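Long-range contacts in adenylate kinase (Schistosoma mansoni, PDB 3UMF), which catalyses the reversible transfer of a phosphate group between adenine nucleotides, interconverting ATP and AMP with two molecules of ADP: residues N56-G61 and E99-L104; Q122-E127 and I182-Q187; V141-M146 and R170-N175. One frame throughout, in Å; residues are numbered along the deposited sequence.

Contact 1. Residues N56-G61 and E99-L104; sequences NHLSSG and EAMIKL
Leu-58 packs against one side of the helix 90-104 with both of its terminal branches. Its CD1 meets the chain of Met-101 at 3.7 Å from CG, and the two side chains cross at about a right angle. Its CD2 lies 4.0 Å from the methyl CB of Ala-100 and, more loosely, 4.3 Å from CD1 of Leu-104. This is the close-packed half of the contact: Leu-58 and Met-101 are buried, and Phe-111 of the neighbouring strand touches both. Met-101 presents CG to Leu-58; its chain is extended at chi2, then bends at chi3 (55°), and it also packs on Leu-26, Val-130 and Cys-131.

The strand 56-58 is an outermost strand of the parallel five-stranded sheet in the adenylate kinase core, whose strand order is 2-3-1-4-5. The 99-104 part of helix 90-104 runs nearly antiparallel to strand 56-58 (168°), the two axes approaching to 10.3 Å. Backbone hydrogen bonds from Asn-56 and Leu-58 to strand 110-114 hold this edge in the sheet, and Leu-97, one turn earlier on the helix, extends the apolar surface around Leu-58.

The packing thins toward Asn-56 and Leu-104, both partly exposed. The side chain of Asn-56 lies obliquely against that of Leu-104, near its CB. Beyond Leu-58 the two segments diverge, and Ser-59 is the N-cap of helix 60-68, its OG accepting from the backbone N of Asp-62. On the face of the strand turned from helix 90-104, the imidazole of His-57 is hydrogen-bonded through NE2 to Asp-114.

Contact 2. Residues Q122-E127 and I182-Q187; sequences QGIKFE and IEHYKQ
Tyr-185 and Glu-127 reach for each other from opposite directions, bridging the helical segments 122-127 and 182-186, whose axes approach to 11.4 Å at 48°. With CG of Tyr-185 turned beside its backbone N, the side chain carries its hydroxyl across the gap, and OH donates to Glu-127 OE1 at 2.7 Å. The carboxylate lies at the ring's edge, its plane 55° from that of the ring, and the hydroxyl meets OE1 from above the carboxylate plane, 72° out of it. The same OH sits close over the backbone of Gly-123, 3.2 Å from its C, where helix 120-129 has no side chain in the way.

His-184, the preceding residue, lies over one face of the Tyr-185 ring, its CD2 3.7 Å above the ring plane and over the centre. The Ile-124 and His-184 side chains cross at about a right angle, Ile-124 CD1 lying over one face of the imidazole and CG1 4.0 Å from NE2. In the plane of the imidazole a water is bound 2.8 Å from His-184 NE2, and it also donates to Glu-127 OE1.

The helices 120-129 and 179-186 belong to the alpha/beta core, where strand 30-35 touches both: Phe-33 meets Phe-126 edge to face and also packs on Tyr-185. The other carboxylate oxygen, OE2 of Glu-127, accepts from the backbone N of Cys-133. One carboxylate thus takes a phenol, a water and a peptide N-H, which would fix its rotation and probably favour its ionised form, while the water between OE1 and His-184 NE2 may link the two groups.

Contact 3. Residues V141-M146 and R170-N175; sequences VSEEVM and RFRTFN
Phe-171 projects from helix 161-177 into the start of helix 143-150, where the chain leaves strand 135-140 of the Rossmann-like parallel sheet and turns into the next helix. The contact lies at the surface of the adenylate kinase core and joins two helices that follow each other in the chain.

Apolar packing centres on that ring. Phe-171 has CG opposite its backbone N, which directs the ring at the turn. Val-141 CG2 is 4.0 Å from CE1, and CB of Glu-143 comes to 3.6 Å from CE2, the carboxylate plane being steeply inclined to the ring. Met-146, bent at chi2 and chi3, slides past the phenylalanine in the opposite direction, so that its CE ends near the ring's root, 3.8 Å from Phe-171 CB. Ile-167 and Val-168 of helix 161-177 also touch Met-146. Against the backbone, the carbonyl O of Val-141 lies in the ring plane at its edge, 3.4 Å from CZ.

Hydrogen bonding shapes the turn itself: Ser-142 is the N-cap, and its OG accepts from Val-145 N.

The charged component is a salt bridge on the outer side. Extended from CG to NE, Arg-172 presents its guanidinium side-on to Glu-143, one nitrogen to each oxygen. The two planes are 36° apart rather than coplanar. Glu-143 also pairs with Arg-147 through OE2, so its carboxylate is shared between two arginines, an arrangement that would probably keep it ionised. Within the bidentate pair, NE meets OE1 at 2.8 Å on its syn side but tilted 35° out of the carboxylate plane, whereas OE2 accepts from NH2 at 2.9 Å with its syn lone pair, the N-H...O angle being 161°.

In the fold
All three contacts lie at the parallel sheet of one adenylate kinase core and the helices around it. Contacts 1 and 2 are joined directly: Met-101 SD packs 3.8 Å from Phe-126 CZ, although their centres are 19 Å apart, so helices 90-104 and 120-129 pack directly on each other there. Contact 3 lies on the opposite side of the chain's centre from contact 1, with centres about 28 Å apart and nearest atoms about 12 Å apart. Contacts 2 and 3 come within about 6 Å at their nearest atoms without touching, and are linked through the successive helices 161-177 and 179-186. No nucleotide is part of any of these three contacts.

Contact 1. Residues N56-G61 and E99-L104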
loop_
_atom_site.group_PDB
_atom_site.type_symbol
_atom_site.label_atom_id
_atom_site.label_comp_id
_atom_site.label_asym_id
_atom_site.label_seq_id
_atom_site.Cartn_x
_atom_site.Cartn_y
_atom_site.Cartn_z
ATOM N N ASN A 56 8.244 -2.419 -9.745
ATOM C CA ASN A 56 8.844 -2.853 -8.484
ATOM C C ASN A 56 7.744 -2.913 -7.428
ATOM O O ASN A 56 6.860 -2.055 -7.394
ATOM C CB ASN A 56 9.960 -1.909 -8.043
ATOM C CG ASN A 56 11.155 -1.939 -8.983
ATOM O OD1 ASN A 56 11.452 -0.956 -9.662
ATOM N ND2 ASN A 56 11.852 -3.071 -9.017
ATOM N N HIS A 57 7.781 -3.933 -6.580
ATOM C CA HIS A 57 6.746 -4.106 -5.570
ATOM C C HIS A 57 7.366 -4.065 -4.176
ATOM O O HIS A 57 8.173 -4.925 -3.817
ATOM C CB HIS A 57 5.988 -5.416 -5.803
ATOM C CG HIS A 57 4.744 -5.558 -4.979
ATOM N ND1 HIS A 57 3.967 -6.696 -5.001
ATOM C CD2 HIS A 57 4.142 -4.709 -4.111
ATOM C CE1 HIS A 57 2.942 -6.544 -4.181
ATOM N NE2 HIS A 57 3.025 -5.347 -3.629
ATOM N N LEU A 58 6.993 -3.051 -3.402
ATOM C CA LEU A 58 7.554 -2.862 -2.071
ATOM C C LEU A 58 6.472 -2.932 -1.002
ATOM O O LEU A 58 5.368 -2.427 -1.189
ATOM C CB LEU A 58 8.256 -1.502 -1.974
ATOM C CG LEU A 58 9.422 -1.180 -2.914
ATOM C CD1 LEU A 58 9.927 0.229 -2.638
ATOM C CD2 LEU A 58 10.548 -2.194 -2.765
ATOM N N SER A 59 6.801 -3.555 0.124
ATOM C CA SER A 59 5.922 -3.557 1.285
ATOM C C SER A 59 6.772 -3.409 2.540
ATOM O O SER A 59 7.905 -3.884 2.580
ATOM C CB SER A 59 5.096 -4.842 1.342
ATOM O OG SER A 59 5.902 -5.959 1.672
ATOM N N SER A 60 6.230 -2.746 3.557
ATOM C CA SER A 60 6.981 -2.510 4.781
ATOM C C SER A 60 7.314 -3.827 5.470
ATOM O O SER A 60 8.418 -4.001 5.981
ATOM C CB SER A 60 6.214 -1.580 5.724
ATOM O OG SER A 60 4.996 -2.161 6.149
ATOM N N GLY A 61 6.356 -4.752 5.459
ATOM C CA GLY A 61 6.545 -6.077 6.027
ATOM C C GLY A 61 7.733 -6.831 5.455
ATOM O O GLY A 61 8.531 -7.396 6.204
ATOM N N GLU A 99 15.961 3.209 0.778
ATOM C CA GLU A 99 17.118 2.384 0.458
ATOM C C GLU A 99 16.784 1.386 -0.644
ATOM O O GLU A 99 17.591 1.153 -1.543
ATOM C CB GLU A 99 17.611 1.643 1.704
ATOM C CG GLU A 99 18.881 0.845 1.479
ATOM C CD GLU A 99 19.026 -0.316 2.445
ATOM O OE1 GLU A 99 19.655 -1.328 2.068
ATOM O OE2 GLU A 99 18.515 -0.217 3.582
ATOM N N ALA A 100 15.592 0.803 -0.575
ATOM C CA ALA A 100 15.151 -0.152 -1.584
ATOM C C ALA A 100 14.906 0.514 -2.941
ATOM O O ALA A 100 15.189 -0.071 -3.986
ATOM C CB ALA A 100 13.898 -0.881 -1.113
ATOM N N MET A 101 14.393 1.742 -2.921
ATOM C CA MET A 101 14.094 2.466 -4.155
ATOM C C MET A 101 15.358 2.881 -4.914
ATOM O O MET A 101 15.411 2.773 -6.140
ATOM C CB MET A 101 13.199 3.676 -3.871
ATOM C CG MET A 101 11.799 3.297 -3.390
ATOM S SD MET A 101 10.788 4.716 -2.927
ATOM C CE MET A 101 10.859 5.694 -4.425
ATOM N N ILE A 102 16.368 3.348 -4.184
ATOM C CA ILE A 102 17.652 3.727 -4.773
ATOM C C ILE A 102 18.291 2.513 -5.433
ATOM O O ILE A 102 18.925 2.611 -6.488
ATOM C CB ILE A 102 18.616 4.276 -3.696
ATOM C CG1 ILE A 102 18.107 5.620 -3.165
ATOM C CG2 ILE A 102 20.024 4.432 -4.247
ATOM C CD1 ILE A 102 18.971 6.209 -2.064
ATOM N N LYS A 103 18.084 1.360 -4.807
ATOM C CA LYS A 103 18.652 0.097 -5.241
ATOM C C LYS A 103 17.968 -0.445 -6.502
ATOM O O LYS A 103 18.583 -1.179 -7.276
ATOM C CB LYS A 103 18.524 -0.915 -4.092
ATOM C CG LYS A 103 19.360 -2.172 -4.220
ATOM C CD LYS A 103 19.010 -3.155 -3.112
ATOM C CE LYS A 103 20.189 -4.044 -2.750
ATOM N NZ LYS A 103 20.070 -5.415 -3.314
ATOM N N LEU A 104 16.707 -0.073 -6.720
ATOM C CA LEU A 104 15.906 -0.673 -7.792
ATOM C C LEU A 104 15.421 0.293 -8.877
ATOM O O LEU A 104 14.743 -0.127 -9.819
ATOM C CB LEU A 104 14.680 -1.385 -7.196
ATOM C CG LEU A 104 14.930 -2.586 -6.285
ATOM C CD1 LEU A 104 13.625 -3.051 -5.664
ATOM C CD2 LEU A 104 15.588 -3.719 -7.059
#

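Contact 2. Residues Q122-E127 and I182-Q187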
loop_
_atom_site.group_PDB
_atom_site.type_symbol
_atom_site.label_atom_id
_atom_site.label_comp_id
_atom_site.label_asym_id
_atom_site.label_seq_id
_atom_site.Cartn_x
_atom_site.Cartn_y
_atom_site.Cartn_z
ATOM N N GLN A 122 2.533 9.414 7.404
ATOM C CA GLN A 122 3.308 8.504 6.566
ATOM C C GLN A 122 3.414 9.015 5.130
ATOM O O GLN A 122 4.466 8.906 4.500
ATOM C CB GLN A 122 2.680 7.104 6.579
ATOM C CG GLN A 122 2.586 6.466 7.956
ATOM C CD GLN A 122 1.886 5.120 7.926
ATOM O OE1 GLN A 122 1.354 4.708 6.894
ATOM N NE2 GLN A 122 1.886 4.426 9.057
ATOM N N GLY A 123 2.318 9.574 4.624
ATOM C CA GLY A 123 2.275 10.068 3.260
ATOM C C GLY A 123 3.107 11.319 3.049
ATOM O O GLY A 123 3.940 11.378 2.142
ATOM N N ILE A 124 2.883 12.320 3.893
ATOM C CA ILE A 124 3.582 13.596 3.779
ATOM C C ILE A 124 5.092 13.447 3.981
ATOM O O ILE A 124 5.881 13.978 3.196
ATOM C CB ILE A 124 3.003 14.643 4.762
ATOM C CG1 ILE A 124 1.581 15.030 4.337
ATOM C CG2 ILE A 124 3.888 15.879 4.821
ATOM C CD1 ILE A 124 0.811 15.791 5.393
ATOM N N LYS A 125 5.494 12.719 5.020
ATOM C CA LYS A 125 6.917 12.498 5.280
ATOM C C LYS A 125 7.598 11.720 4.157
ATOM O O LYS A 125 8.767 11.954 3.866
ATOM C CB LYS A 125 7.129 11.786 6.619
ATOM C CG LYS A 125 6.713 12.597 7.832
ATOM C CD LYS A 125 7.040 11.855 9.117
ATOM C CE LYS A 125 6.115 12.271 10.247
ATOM N NZ LYS A 125 6.347 11.463 11.476
ATOM N N PHE A 126 6.871 10.796 3.534
ATOM C CA PHE A 126 7.418 10.035 2.414
ATOM C C PHE A 126 7.740 10.970 1.263
ATOM O O PHE A 126 8.835 10.931 0.702
ATOM C CB PHE A 126 6.436 8.956 1.941
ATOM C CG PHE A 126 6.943 8.138 0.780
ATOM C CD1 PHE A 126 6.775 8.573 -0.528
ATOM C CD2 PHE A 126 7.588 6.932 0.998
ATOM C CE1 PHE A 126 7.246 7.823 -1.594
ATOM C CE2 PHE A 126 8.058 6.177 -0.065
ATOM C CZ PHE A 126 7.887 6.623 -1.360
ATOM N N GLU A 127 6.775 11.811 0.912
ATOM C CA GLU A 127 6.937 12.733 -0.202
ATOM C C GLU A 127 8.026 13.771 0.074
ATOM O O GLU A 127 8.653 14.275 -0.854
ATOM C CB GLU A 127 5.605 13.407 -0.537
ATOM C CG GLU A 127 4.506 12.420 -0.896
ATOM C CD GLU A 127 3.207 13.096 -1.278
ATOM O OE1 GLU A 127 2.508 13.598 -0.372
ATOM O OE2 GLU A 127 2.883 13.123 -2.483
ATOM N N ILE A 182 -6.777 9.645 2.588
ATOM C CA ILE A 182 -7.477 9.583 1.312
ATOM C C ILE A 182 -8.003 10.960 0.906
ATOM O O ILE A 182 -7.878 11.365 -0.250
ATOM C CB ILE A 182 -8.627 8.557 1.356
ATOM C CG1 ILE A 182 -8.054 7.137 1.432
ATOM C CG2 ILE A 182 -9.528 8.693 0.139
ATOM C CD1 ILE A 182 -9.097 6.071 1.685
ATOM N N GLU A 183 -8.581 11.686 1.860
ATOM C CA GLU A 183 -9.082 13.029 1.580
ATOM C C GLU A 183 -7.955 13.986 1.184
ATOM O O GLU A 183 -8.128 14.820 0.297
ATOM C CB GLU A 183 -9.859 13.581 2.775
ATOM C CG GLU A 183 -10.477 14.949 2.526
ATOM C CD GLU A 183 -11.462 14.947 1.368
ATOM O OE1 GLU A 183 -12.215 13.960 1.226
ATOM O OE2 GLU A 183 -11.482 15.931 0.598
ATOM N N HIS A 184 -6.804 13.852 1.837
ATOM C CA HIS A 184 -5.635 14.681 1.545
ATOM C C HIS A 184 -5.179 14.567 0.090
ATOM O O HIS A 184 -4.918 15.574 -0.569
ATOM C CB HIS A 184 -4.482 14.323 2.486
ATOM C CG HIS A 184 -3.205 15.047 2.187
ATOM N ND1 HIS A 184 -3.028 16.387 2.455
ATOM C CD2 HIS A 184 -2.043 14.614 1.645
ATOM C CE1 HIS A 184 -1.811 16.749 2.091
ATOM N NE2 HIS A 184 -1.191 15.692 1.596
ATOM N N TYR A 185 -5.082 13.344 -0.417
ATOM C CA TYR A 185 -4.646 13.153 -1.797
ATOM C C TYR A 185 -5.776 13.345 -2.805
ATOM O O TYR A 185 -5.525 13.627 -3.977
ATOM C CB TYR A 185 -3.961 11.796 -1.975
ATOM C CG TYR A 185 -2.629 11.725 -1.271
ATOM C CD1 TYR A 185 -1.508 12.344 -1.808
ATOM C CD2 TYR A 185 -2.494 11.059 -0.063
ATOM C CE1 TYR A 185 -0.286 12.292 -1.163
ATOM C CE2 TYR A 185 -1.276 11.001 0.588
ATOM C CZ TYR A 185 -0.177 11.618 0.034
ATOM O OH TYR A 185 1.037 11.566 0.676
ATOM N N LYS A 186 -7.016 13.197 -2.351
ATOM C CA LYS A 186 -8.166 13.437 -3.215
ATOM C C LYS A 186 -8.259 14.916 -3.588
ATOM O O LYS A 186 -8.595 15.258 -4.721
ATOM C CB LYS A 186 -9.456 12.972 -2.538
ATOM C CG LYS A 186 -10.428 12.271 -3.472
ATOM C CD LYS A 186 -11.683 11.819 -2.734
ATOM C CE LYS A 186 -11.733 10.306 -2.575
ATOM N NZ LYS A 186 -12.947 9.875 -1.820
ATOM N N GLN A 187 -7.950 15.788 -2.632
ATOM C CA GLN A 187 -7.937 17.230 -2.869
ATOM C C GLN A 187 -6.893 17.634 -3.906
ATOM O O GLN A 187 -7.034 18.662 -4.567
ATOM C CB GLN A 187 -7.688 17.983 -1.560
ATOM C CG GLN A 187 -8.858 17.949 -0.592
ATOM C CD GLN A 187 -8.490 18.451 0.791
ATOM O OE1 GLN A 187 -7.425 19.035 0.991
ATOM N NE2 GLN A 187 -9.371 18.217 1.756
HETATM O O HOH W 1 1.082 15.569 -0.009
#

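Contact 3. Residues V141-M146 and R170-N175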
loop_
_atom_site.group_PDB
_atom_site.type_symbol
_atom_site.label_atom_id
_atom_site.label_comp_id
_atom_site.label_asym_id
_atom_site.label_seq_id
_atom_site.Cartn_x
_atom_site.Cartn_y
_atom_site.Cartn_z
ATOM N N VAL A 141 -14.371 -0.834 -1.240
ATOM C CA VAL A 141 -15.555 -1.682 -1.131
ATOM C C VAL A 141 -16.411 -1.239 0.051
ATOM O O VAL A 141 -15.892 -0.752 1.055
ATOM C CB VAL A 141 -15.194 -3.179 -0.970
ATOM C CG1 VAL A 141 -14.574 -3.722 -2.247
ATOM C CG2 VAL A 141 -14.261 -3.389 0.219
ATOM N N SER A 142 -17.723 -1.400 -0.076
ATOM C CA SER A 142 -18.644 -1.095 1.011
ATOM C C SER A 142 -18.592 -2.214 2.041
ATOM O O SER A 142 -18.064 -3.292 1.763
ATOM C CB SER A 142 -20.067 -0.952 0.476
ATOM O OG SER A 142 -20.546 -2.202 0.013
ATOM N N GLU A 143 -19.131 -1.963 3.229
ATOM C CA GLU A 143 -19.168 -2.990 4.264
ATOM C C GLU A 143 -20.009 -4.173 3.796
ATOM O O GLU A 143 -19.684 -5.326 4.073
ATOM C CB GLU A 143 -19.720 -2.421 5.574
ATOM C CG GLU A 143 -19.615 -3.367 6.758
ATOM C CD GLU A 143 -20.078 -2.734 8.053
ATOM O OE1 GLU A 143 -19.560 -1.654 8.411
ATOM O OE2 GLU A 143 -20.968 -3.311 8.717
ATOM N N GLU A 144 -21.079 -3.868 3.063
ATOM C CA GLU A 144 -21.989 -4.873 2.519
ATOM C C GLU A 144 -21.288 -5.818 1.539
ATOM O O GLU A 144 -21.510 -7.031 1.562
ATOM C CB GLU A 144 -23.170 -4.190 1.817
ATOM C CG GLU A 144 -23.881 -3.123 2.652
ATOM C CD GLU A 144 -23.340 -1.717 2.425
ATOM O OE1 GLU A 144 -23.891 -0.995 1.563
ATOM O OE2 GLU A 144 -22.371 -1.324 3.113
ATOM N N VAL A 145 -20.455 -5.253 0.669
ATOM C CA VAL A 145 -19.677 -6.044 -0.283
ATOM C C VAL A 145 -18.657 -6.932 0.434
ATOM O O VAL A 145 -18.509 -8.107 0.102
ATOM C CB VAL A 145 -18.959 -5.140 -1.310
ATOM C CG1 VAL A 145 -17.852 -5.897 -2.022
ATOM C CG2 VAL A 145 -19.963 -4.577 -2.313
ATOM N N MET A 146 -17.955 -6.365 1.410
ATOM C CA MET A 146 -17.007 -7.131 2.217
ATOM C C MET A 146 -17.675 -8.329 2.895
ATOM O O MET A 146 -17.142 -9.439 2.869
ATOM C CB MET A 146 -16.334 -6.227 3.256
ATOM C CG MET A 146 -15.390 -6.936 4.226
ATOM S SD MET A 146 -16.203 -7.712 5.645
ATOM C CE MET A 146 -16.913 -6.297 6.492
ATOM N N ARG A 170 -12.473 -4.735 11.994
ATOM C CA ARG A 170 -11.211 -4.444 11.320
ATOM C C ARG A 170 -11.464 -3.607 10.068
ATOM O O ARG A 170 -10.686 -2.707 9.743
ATOM C CB ARG A 170 -10.470 -5.734 10.965
ATOM C CG ARG A 170 -9.078 -5.510 10.389
ATOM C CD ARG A 170 -8.409 -6.831 10.047
ATOM N NE ARG A 170 -8.244 -7.674 11.227
ATOM C CZ ARG A 170 -7.857 -8.944 11.189
ATOM N NH1 ARG A 170 -7.594 -9.523 10.027
ATOM N NH2 ARG A 170 -7.737 -9.636 12.312
ATOM N N PHE A 171 -12.560 -3.907 9.379
ATOM C CA PHE A 171 -12.996 -3.133 8.222
ATOM C C PHE A 171 -13.304 -1.685 8.611
ATOM O O PHE A 171 -12.856 -0.747 7.955
ATOM C CB PHE A 171 -14.235 -3.781 7.585
ATOM C CG PHE A 171 -14.825 -2.986 6.453
ATOM C CD1 PHE A 171 -14.431 -3.222 5.147
ATOM C CD2 PHE A 171 -15.771 -2.000 6.694
ATOM C CE1 PHE A 171 -14.971 -2.490 4.100
ATOM C CE2 PHE A 171 -16.308 -1.259 5.651
ATOM C CZ PHE A 171 -15.907 -1.509 4.353
ATOM N N ARG A 172 -14.083 -1.514 9.673
ATOM C CA ARG A 172 -14.502 -0.190 10.112
ATOM C C ARG A 172 -13.327 0.598 10.674
ATOM O O ARG A 172 -13.231 1.808 10.466
ATOM C CB ARG A 172 -15.622 -0.292 11.146
ATOM C CG ARG A 172 -16.903 -0.916 10.613
ATOM C CD ARG A 172 -17.979 -0.962 11.690
ATOM N NE ARG A 172 -19.217 -1.564 11.192
ATOM C CZ ARG A 172 -20.263 -1.868 11.954
ATOM N NH1 ARG A 172 -20.229 -1.627 13.259
ATOM N NH2 ARG A 172 -21.341 -2.410 11.409
ATOM N N THR A 173 -12.438 -0.089 11.389
ATOM C CA THR A 173 -11.221 0.539 11.894
ATOM C C THR A 173 -10.354 1.042 10.739
ATOM O O THR A 173 -9.873 2.171 10.767
ATOM C CB THR A 173 -10.402 -0.420 12.793
ATOM O OG1 THR A 173 -11.091 -0.615 14.032
ATOM C CG2 THR A 173 -9.027 0.161 13.081
ATOM N N PHE A 174 -10.176 0.209 9.717
ATOM C CA PHE A 174 -9.382 0.599 8.553
ATOM C C PHE A 174 -10.021 1.764 7.794
ATOM O O PHE A 174 -9.333 2.698 7.390
ATOM C CB PHE A 174 -9.162 -0.593 7.613
ATOM C CG PHE A 174 -8.381 -0.251 6.375
ATOM C CD1 PHE A 174 -6.998 -0.340 6.365
ATOM C CD2 PHE A 174 -9.027 0.172 5.221
ATOM C CE1 PHE A 174 -6.275 -0.014 5.226
ATOM C CE2 PHE A 174 -8.309 0.497 4.084
ATOM C CZ PHE A 174 -6.933 0.404 4.084
ATOM N N ASN A 175 -11.335 1.692 7.593
ATOM C CA ASN A 175 -12.071 2.733 6.880
ATOM C C ASN A 175 -11.927 4.097 7.556
ATOM O O ASN A 175 -11.694 5.108 6.893
ATOM C CB ASN A 175 -13.549 2.342 6.751
ATOM C CG ASN A 175 -14.377 3.393 6.031
ATOM O OD1 ASN A 175 -14.397 3.451 4.800
ATOM N ND2 ASN A 175 -15.083 4.221 6.799
#